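Local coordinates for protein manganese-containing pseudocatalase (Thermus thermophilus, PDB 2V8T) that probably breaks down hydrogen peroxide to water and oxygen at a pair of manganese ions, as a non-haem catalase of the ferritin-like class, at residues Glu36-Ser47 / Ile63-Ile74; Gly179-Val187 / Gly228-Phe236. All coordinates share one frame; numbering follows the deposited sequence.

Contact 1: residues Glu36-Ser47 / Ile63-Ile74; sequences EMSTLMNYMYQS and IANIATEELGHI. With MN (manganese (II) ion), chain C; MN (manganese (II) ion), chain D.
E70 of helix 63-74 fits as a knob into the hole formed by E36, T39, L40 and Y43 of helix 36-47. Its CB packs on CA of L40 at 3.6 Å. CG packs 3.9 Å from both N of L40 and CD2 of Y43. A bend at chi2 (-64°) then turns the carboxylate into the metal site. There OE1 binds the first manganese and OE2 the second, each at 2.1 Å. A water also bridges the two ions. OE2 also sits at the edge of the Y43 ring, 3.4 Å from CE2. The OH of Y43 is hydrogen-bonded to OE2 of E155, a ligand of the second manganese.

E36 chelates the first manganese with both oxygens, and K162 is hydrogen-bonded to its OE2. H73 binds the same ion through ND1 at 2.2 Å. Its ring stands nearly upright to the E36 carboxylate, with planes 84° apart.

Away from the metals the contact is largely apolar. CB of Y43 packs on CB of A67. L40 puts CD1 on CD2 of L71 (3.5 Å) and CD2 on CD1 of I74. I74 also lays CG2 against the backbone at E36 and M37. With an alanine at I74, a gap is likely to open beside L40 and M37, and the backbone of E36 would lose the CG2 packed against it.

The helices run antiparallel at 147°, with axes 8.0 Å apart, as neighbours in a ferritin-like bundle. No hydrogen bond joins the segments. OE1 of E36 and OE1 of E70 come close because both bind the first manganese, which ties the two helices together.

Contact 2: residues Gly179-Val187 / Gly228-Phe236; sequences GYLLVRGGV and GFHRNLYRF
R184 and Y234 meet because the bent arginine chain turns its tip toward the 228-236 segment. Its CG lies anti to the carbonyl carbon (chi1 -59°), and the chain bends again at chi2 and chi3. The guanidinium is thus carried to the 228-236 segment, although the CB of R184 points away from it. Y180 takes another course: with CG anti to the backbone N (chi1 -176°), its ring edge reaches F229.

The guanidinium grips one backbone oxygen end-on with two nitrogens. NH1 donates to O of N232 at 2.8 Å and NH2 donates to the same atom at 2.9 Å. The oxygen lies in the guanidinium plane. NH1 approaches in the carbonyl plane, while NH2 is tilted from it. The O of F229 lies at the guanidinium edge, 2.9 Å from NH1. CE1 of Y234 lies over one guanidinium face and CB of V187 over the opposite one, both toward the rim.

CE1 of Y180 touches CD2 of F229 at 3.7 Å, near the plane of the tyrosine ring. A water joins the hydroxyls of Y180 and Y234 and sits over the centre of the F229 ring. The Y180 hydroxyl is also bonded to Q9. N232 ND2 donates to OH of Y234 at 3.1 Å, which ties that ring to its own strand.

V183 and V187 pack beside them. CG1 of V183 meets the N of H230 at 3.5 Å. V187 sets CG2 3.3 Å from O of H230 and CG1 against CD1 of L233.

The contact joins helix 172-200 to the turn before strand 232-235 and to the strand's start. R184 is also salt-bridged to E69, so its buried charge is probably balanced on that side, while the carbonyl of N232 takes one N-H from each terminal nitrogen.

Both contacts are buried, with centres 14 Å apart, but they hold different elements. Contact 1 pairs two helices of the bundle and carries part of the metal site. Contact 2 sets another helix, 172-200, against a turn and a short strand, and some of its strand-side residues are partly exposed. Contact 1 is held by metal bonds and apolar packing. Contact 2 relies on hydrogen bonds to backbone and on aromatic rings. They touch directly: E69 OE2 and R184 NE form a salt bridge of 2.8 Å, and L181 packs on H73. E69 also bonds H73 weakly and H188. E69 is thus a second-shell residue of both ions, and R184 holds it from one step further out.

Contact 1: residues Glu36-Ser47 / Ile63-Ile74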
# COMPACT_ATOMS: atom_id res chain seq x y z
N GLU A 36 -0.47 19.59 -0.36
CA GLU A 36 0.62 20.36 -0.97
C GLU A 36 1.72 19.46 -1.46
O GLU A 36 2.43 19.81 -2.42
CB GLU A 36 1.13 21.40 0.03
CG GLU A 36 0.11 22.53 0.26
CD GLU A 36 -0.00 23.48 -0.88
OE1 GLU A 36 0.79 23.40 -1.84
OE2 GLU A 36 -0.92 24.36 -0.90
N MET A 37 1.94 18.29 -0.84
CA MET A 37 2.90 17.35 -1.41
C MET A 37 2.53 16.97 -2.83
O MET A 37 3.39 16.76 -3.67
CB MET A 37 3.04 16.08 -0.57
CG MET A 37 3.78 16.21 0.67
SD MET A 37 5.59 16.33 0.38
CE MET A 37 5.99 14.65 -0.11
N SER A 38 1.23 16.79 -3.08
CA SER A 38 0.78 16.41 -4.40
C SER A 38 0.95 17.52 -5.42
O SER A 38 1.43 17.25 -6.52
CB SER A 38 -0.66 15.93 -4.38
OG SER A 38 -0.69 14.70 -3.68
N THR A 39 0.53 18.72 -5.11
CA THR A 39 0.74 19.80 -6.10
C THR A 39 2.23 20.02 -6.34
O THR A 39 2.68 20.07 -7.49
CB THR A 39 -0.03 21.05 -5.71
OG1 THR A 39 0.36 21.37 -4.39
CG2 THR A 39 -1.52 20.83 -5.80
N LEU A 40 3.02 20.04 -5.27
CA LEU A 40 4.47 20.13 -5.40
C LEU A 40 4.99 19.08 -6.34
O LEU A 40 5.74 19.38 -7.30
CB LEU A 40 5.12 19.97 -4.03
CG LEU A 40 6.63 19.77 -4.06
CD1 LEU A 40 7.36 20.94 -4.69
CD2 LEU A 40 7.13 19.48 -2.64
N MET A 41 4.73 17.79 -6.05
CA MET A 41 5.43 16.75 -6.77
C MET A 41 4.90 16.59 -8.19
O MET A 41 5.66 16.24 -9.11
CB MET A 41 5.34 15.45 -5.97
CG MET A 41 6.15 15.50 -4.65
SD MET A 41 7.95 15.29 -4.95
CE MET A 41 8.72 16.04 -3.49
N ASN A 42 3.60 16.86 -8.41
CA ASN A 42 3.10 16.89 -9.76
C ASN A 42 3.89 17.90 -10.62
O ASN A 42 4.36 17.58 -11.69
CB ASN A 42 1.59 17.27 -9.79
CG ASN A 42 0.74 16.02 -9.69
OD1 ASN A 42 0.49 15.39 -10.69
ND2 ASN A 42 0.33 15.64 -8.48
N TYR A 43 3.96 19.14 -10.10
CA TYR A 43 4.60 20.18 -10.95
C TYR A 43 6.09 19.96 -11.03
O TYR A 43 6.71 20.24 -12.07
CB TYR A 43 4.24 21.55 -10.42
CG TYR A 43 2.77 21.76 -10.21
CD1 TYR A 43 1.76 21.05 -10.88
CD2 TYR A 43 2.35 22.69 -9.26
CE1 TYR A 43 0.44 21.20 -10.55
CE2 TYR A 43 1.02 22.90 -8.95
CZ TYR A 43 0.05 22.12 -9.60
OH TYR A 43 -1.27 22.22 -9.30
N MET A 44 6.70 19.46 -9.96
CA MET A 44 8.13 19.21 -9.99
C MET A 44 8.45 18.19 -11.06
O MET A 44 9.31 18.41 -11.92
CB MET A 44 8.62 18.76 -8.64
CG MET A 44 10.04 18.79 -8.46
SD MET A 44 10.81 20.42 -8.60
CE MET A 44 10.34 21.05 -7.36
N TYR A 45 7.79 17.01 -11.01
CA TYR A 45 8.09 15.98 -12.01
C TYR A 45 7.69 16.40 -13.40
O TYR A 45 8.40 16.12 -14.36
CB TYR A 45 7.51 14.63 -11.60
CG TYR A 45 8.39 13.95 -10.58
CD1 TYR A 45 9.37 13.04 -10.95
CD2 TYR A 45 8.34 14.26 -9.23
CE1 TYR A 45 10.22 12.49 -10.05
CE2 TYR A 45 9.20 13.72 -8.28
CZ TYR A 45 10.15 12.81 -8.74
OH TYR A 45 11.01 12.21 -7.82
N GLN A 46 6.53 17.08 -13.56
CA GLN A 46 6.20 17.57 -14.89
C GLN A 46 7.31 18.49 -15.41
O GLN A 46 7.66 18.47 -16.59
CB GLN A 46 4.86 18.32 -14.89
CG GLN A 46 3.68 17.38 -14.73
CD GLN A 46 2.41 18.15 -14.44
OE1 GLN A 46 2.39 19.37 -14.64
NE2 GLN A 46 1.36 17.49 -13.99
N SER A 47 7.86 19.35 -14.53
CA SER A 47 8.90 20.25 -14.97
C SER A 47 10.15 19.48 -15.38
O SER A 47 10.79 19.81 -16.39
CB SER A 47 9.20 21.31 -13.93
OG SER A 47 9.97 20.89 -12.81
N ILE A 63 5.11 26.01 -15.15
CA ILE A 63 5.10 24.80 -14.31
C ILE A 63 6.33 24.76 -13.42
O ILE A 63 6.24 24.42 -12.23
CB ILE A 63 4.96 23.54 -15.21
CG1 ILE A 63 3.60 23.54 -15.95
CG2 ILE A 63 5.11 22.26 -14.36
CD1 ILE A 63 3.46 22.37 -16.97
N ALA A 64 7.51 25.09 -13.96
CA ALA A 64 8.72 25.05 -13.19
C ALA A 64 8.66 26.02 -12.00
O ALA A 64 9.16 25.73 -10.90
CB ALA A 64 9.94 25.33 -14.05
N ASN A 65 8.11 27.20 -12.24
CA ASN A 65 8.04 28.23 -11.22
C ASN A 65 6.97 27.91 -10.15
O ASN A 65 7.22 28.08 -8.96
CB ASN A 65 7.76 29.58 -11.85
CG ASN A 65 7.79 30.68 -10.85
OD1 ASN A 65 8.85 30.98 -10.27
ND2 ASN A 65 6.65 31.29 -10.59
N ILE A 66 5.79 27.46 -10.58
CA ILE A 66 4.76 27.11 -9.60
C ILE A 66 5.25 25.93 -8.75
O ILE A 66 5.02 25.92 -7.54
CB ILE A 66 3.39 26.91 -10.24
CG1 ILE A 66 2.89 28.23 -10.82
CG2 ILE A 66 2.39 26.36 -9.21
CD1 ILE A 66 1.57 28.11 -11.60
N ALA A 67 5.97 24.96 -9.35
CA ALA A 67 6.53 23.89 -8.55
C ALA A 67 7.36 24.46 -7.39
O ALA A 67 7.33 23.97 -6.26
CB ALA A 67 7.42 23.00 -9.40
N THR A 68 8.19 25.48 -7.71
CA THR A 68 9.05 26.08 -6.69
C THR A 68 8.23 26.72 -5.58
O THR A 68 8.56 26.62 -4.41
CB THR A 68 10.01 27.08 -7.34
OG1 THR A 68 10.65 26.43 -8.43
CG2 THR A 68 11.05 27.55 -6.35
N GLU A 69 7.15 27.44 -5.96
CA GLU A 69 6.29 28.01 -4.94
C GLU A 69 5.73 26.90 -4.01
O GLU A 69 5.64 27.09 -2.79
CB GLU A 69 5.12 28.81 -5.55
CG GLU A 69 4.31 29.42 -4.42
CD GLU A 69 3.21 30.40 -4.79
OE1 GLU A 69 2.99 30.69 -6.00
OE2 GLU A 69 2.52 30.84 -3.82
N GLU A 70 5.33 25.76 -4.59
CA GLU A 70 4.74 24.71 -3.76
C GLU A 70 5.72 24.15 -2.75
O GLU A 70 5.27 23.64 -1.69
CB GLU A 70 4.16 23.58 -4.62
CG GLU A 70 3.14 23.94 -5.69
CD GLU A 70 1.80 24.52 -5.22
OE1 GLU A 70 1.71 24.96 -4.10
OE2 GLU A 70 0.89 24.62 -6.07
N LEU A 71 7.03 24.26 -2.96
CA LEU A 71 7.98 23.87 -1.91
C LEU A 71 7.73 24.66 -0.63
O LEU A 71 7.79 24.13 0.48
CB LEU A 71 9.44 24.11 -2.37
CG LEU A 71 9.98 23.15 -3.42
CD1 LEU A 71 11.27 23.72 -4.03
CD2 LEU A 71 10.24 21.79 -2.81
N GLY A 72 7.52 25.97 -0.77
CA GLY A 72 7.23 26.78 0.38
C GLY A 72 5.88 26.50 0.97
O GLY A 72 5.62 26.82 2.15
N HIS A 73 4.96 25.90 0.20
CA HIS A 73 3.67 25.53 0.76
C HIS A 73 3.75 24.26 1.60
O HIS A 73 3.09 24.21 2.64
CB HIS A 73 2.61 25.42 -0.32
CG HIS A 73 2.32 26.68 -1.01
ND1 HIS A 73 1.31 26.77 -1.94
CD2 HIS A 73 2.93 27.91 -0.90
CE1 HIS A 73 1.34 28.03 -2.38
NE2 HIS A 73 2.30 28.74 -1.77
N ILE A 74 4.51 23.24 1.20
CA ILE A 74 4.69 22.12 2.13
C ILE A 74 5.30 22.63 3.41
O ILE A 74 4.95 22.19 4.51
CB ILE A 74 5.43 20.89 1.54
CG1 ILE A 74 6.86 21.13 1.13
CG2 ILE A 74 4.62 20.27 0.41
CD1 ILE A 74 7.68 19.83 0.99
MN MN C . 0.02 25.19 -2.80
MN MN D . -1.08 25.39 -5.91
O HOH W 1 -0.82 23.99 -4.26
O HOH W 2 -1.86 26.09 -2.01

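Contact 2: residues Gly179-Val187 / Gly228-Phe236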
# COMPACT_ATOMS: atom_id res chain seq x y z
N GLY A 179 -6.37 30.57 4.66
CA GLY A 179 -6.78 31.74 3.91
C GLY A 179 -5.74 32.16 2.87
O GLY A 179 -6.08 32.52 1.74
N TYR A 180 -4.48 32.12 3.27
CA TYR A 180 -3.40 32.49 2.35
C TYR A 180 -3.34 31.51 1.18
O TYR A 180 -3.25 31.92 0.01
CB TYR A 180 -2.07 32.56 3.10
CG TYR A 180 -0.95 33.03 2.21
CD1 TYR A 180 -0.90 34.34 1.78
CD2 TYR A 180 0.06 32.19 1.79
CE1 TYR A 180 0.11 34.83 0.96
CE2 TYR A 180 1.08 32.71 0.92
CZ TYR A 180 1.08 34.03 0.56
OH TYR A 180 2.10 34.48 -0.31
N LEU A 181 -3.37 30.21 1.48
CA LEU A 181 -3.24 29.22 0.41
C LEU A 181 -4.49 29.10 -0.45
O LEU A 181 -4.38 28.65 -1.60
CB LEU A 181 -2.77 27.90 0.97
CG LEU A 181 -1.34 27.93 1.58
CD1 LEU A 181 -0.89 26.52 1.95
CD2 LEU A 181 -0.32 28.58 0.63
N LEU A 182 -5.65 29.52 0.04
CA LEU A 182 -6.82 29.65 -0.85
C LEU A 182 -6.53 30.71 -1.91
O LEU A 182 -6.88 30.56 -3.10
CB LEU A 182 -8.06 30.04 -0.06
CG LEU A 182 -8.67 28.93 0.79
CD1 LEU A 182 -9.73 29.52 1.70
CD2 LEU A 182 -9.23 27.80 -0.09
N VAL A 183 -5.91 31.82 -1.51
CA VAL A 183 -5.58 32.87 -2.47
C VAL A 183 -4.51 32.39 -3.44
O VAL A 183 -4.63 32.57 -4.66
CB VAL A 183 -5.21 34.16 -1.72
CG1 VAL A 183 -4.71 35.21 -2.75
CG2 VAL A 183 -6.41 34.66 -0.94
N ARG A 184 -3.44 31.75 -2.93
CA ARG A 184 -2.40 31.24 -3.82
C ARG A 184 -2.94 30.18 -4.77
O ARG A 184 -2.58 30.15 -5.96
CB ARG A 184 -1.22 30.70 -3.03
CG ARG A 184 -0.56 31.72 -2.09
CD ARG A 184 -0.26 33.04 -2.75
NE ARG A 184 0.60 32.85 -3.92
CZ ARG A 184 0.66 33.67 -4.95
NH1 ARG A 184 -0.03 34.80 -4.99
NH2 ARG A 184 1.45 33.34 -5.98
N GLY A 185 -3.84 29.31 -4.27
CA GLY A 185 -4.41 28.29 -5.15
C GLY A 185 -5.31 28.88 -6.18
O GLY A 185 -5.45 28.35 -7.29
N GLY A 186 -5.96 30.01 -5.86
CA GLY A 186 -6.71 30.73 -6.86
C GLY A 186 -5.82 31.24 -7.97
O GLY A 186 -6.19 31.18 -9.17
N VAL A 187 -4.63 31.75 -7.63
CA VAL A 187 -3.67 32.19 -8.63
C VAL A 187 -3.26 31.01 -9.50
O VAL A 187 -3.23 31.12 -10.73
CB VAL A 187 -2.44 32.83 -7.95
CG1 VAL A 187 -1.31 33.05 -8.95
CG2 VAL A 187 -2.88 34.17 -7.31
N GLY A 228 -3.82 42.41 -2.27
CA GLY A 228 -3.47 42.25 -3.68
C GLY A 228 -2.89 40.90 -4.05
O GLY A 228 -2.46 40.72 -5.20
N PHE A 229 -2.90 39.94 -3.13
CA PHE A 229 -2.12 38.72 -3.34
C PHE A 229 -2.71 37.81 -4.43
O PHE A 229 -1.98 36.98 -4.98
CB PHE A 229 -1.91 37.97 -2.06
CG PHE A 229 -1.01 38.70 -1.05
CD1 PHE A 229 -0.27 39.82 -1.34
CD2 PHE A 229 -0.94 38.28 0.25
CE1 PHE A 229 0.57 40.40 -0.40
CE2 PHE A 229 -0.12 38.87 1.18
CZ PHE A 229 0.66 39.89 0.87
N HIS A 230 -4.00 37.95 -4.76
CA HIS A 230 -4.58 37.21 -5.87
C HIS A 230 -4.05 37.68 -7.22
O HIS A 230 -4.27 36.99 -8.23
CB HIS A 230 -6.11 37.33 -5.86
CG HIS A 230 -6.57 38.75 -5.95
ND1 HIS A 230 -6.28 39.65 -4.94
CD2 HIS A 230 -7.29 39.38 -6.91
CE1 HIS A 230 -6.83 40.79 -5.31
NE2 HIS A 230 -7.45 40.68 -6.49
N ARG A 231 -3.41 38.82 -7.29
CA ARG A 231 -2.87 39.30 -8.56
C ARG A 231 -1.48 38.74 -8.82
O ARG A 231 -1.02 38.85 -9.95
CB ARG A 231 -2.79 40.84 -8.55
CG ARG A 231 -4.14 41.48 -8.34
CD ARG A 231 -4.11 42.95 -8.46
NE ARG A 231 -5.46 43.47 -8.24
CZ ARG A 231 -5.82 44.02 -7.09
NH1 ARG A 231 -4.88 44.34 -6.16
NH2 ARG A 231 -7.12 44.31 -6.84
N ASN A 232 -0.79 38.26 -7.79
CA ASN A 232 0.65 38.12 -7.86
C ASN A 232 1.09 36.72 -8.21
O ASN A 232 0.78 35.75 -7.51
CB ASN A 232 1.25 38.46 -6.48
CG ASN A 232 1.03 39.89 -6.09
OD1 ASN A 232 0.67 40.73 -6.93
ND2 ASN A 232 1.24 40.17 -4.80
N LEU A 233 1.89 36.61 -9.26
CA LEU A 233 2.65 35.38 -9.55
C LEU A 233 4.09 35.75 -9.31
O LEU A 233 4.69 36.55 -10.07
CB LEU A 233 2.41 34.88 -10.97
CG LEU A 233 2.97 33.49 -11.25
CD1 LEU A 233 2.21 32.40 -10.47
CD2 LEU A 233 2.90 33.19 -12.74
N TYR A 234 4.68 35.29 -8.21
CA TYR A 234 6.06 35.57 -7.85
C TYR A 234 6.98 34.70 -8.68
O TYR A 234 6.75 33.48 -8.80
CB TYR A 234 6.31 35.30 -6.38
CG TYR A 234 5.42 36.07 -5.44
CD1 TYR A 234 4.21 35.54 -4.97
CD2 TYR A 234 5.73 37.35 -5.04
CE1 TYR A 234 3.37 36.25 -4.15
CE2 TYR A 234 4.92 38.09 -4.23
CZ TYR A 234 3.70 37.57 -3.79
OH TYR A 234 2.84 38.29 -2.99
N ARG A 235 8.06 35.29 -9.17
CA ARG A 235 9.11 34.59 -9.89
C ARG A 235 10.14 34.13 -8.87
O ARG A 235 10.99 34.93 -8.40
CB ARG A 235 9.72 35.50 -10.97
CG ARG A 235 10.71 34.78 -11.85
CD ARG A 235 11.34 35.70 -12.92
NE ARG A 235 12.24 36.69 -12.36
CZ ARG A 235 13.54 36.45 -12.06
NH1 ARG A 235 14.12 35.34 -12.44
NH2 ARG A 235 14.24 37.37 -11.40
N PHE A 236 10.07 32.85 -8.47
CA PHE A 236 10.90 32.29 -7.42
C PHE A 236 12.25 31.80 -8.02
O PHE A 236 12.57 30.62 -7.99
CB PHE A 236 10.19 31.13 -6.72
CG PHE A 236 9.10 31.54 -5.77
CD1 PHE A 236 9.41 31.81 -4.44
CD2 PHE A 236 7.75 31.61 -6.14
CE1 PHE A 236 8.43 32.13 -3.51
CE2 PHE A 236 6.79 31.94 -5.22
CZ PHE A 236 7.10 32.19 -3.91
O HOH W 3 2.36 37.00 -0.47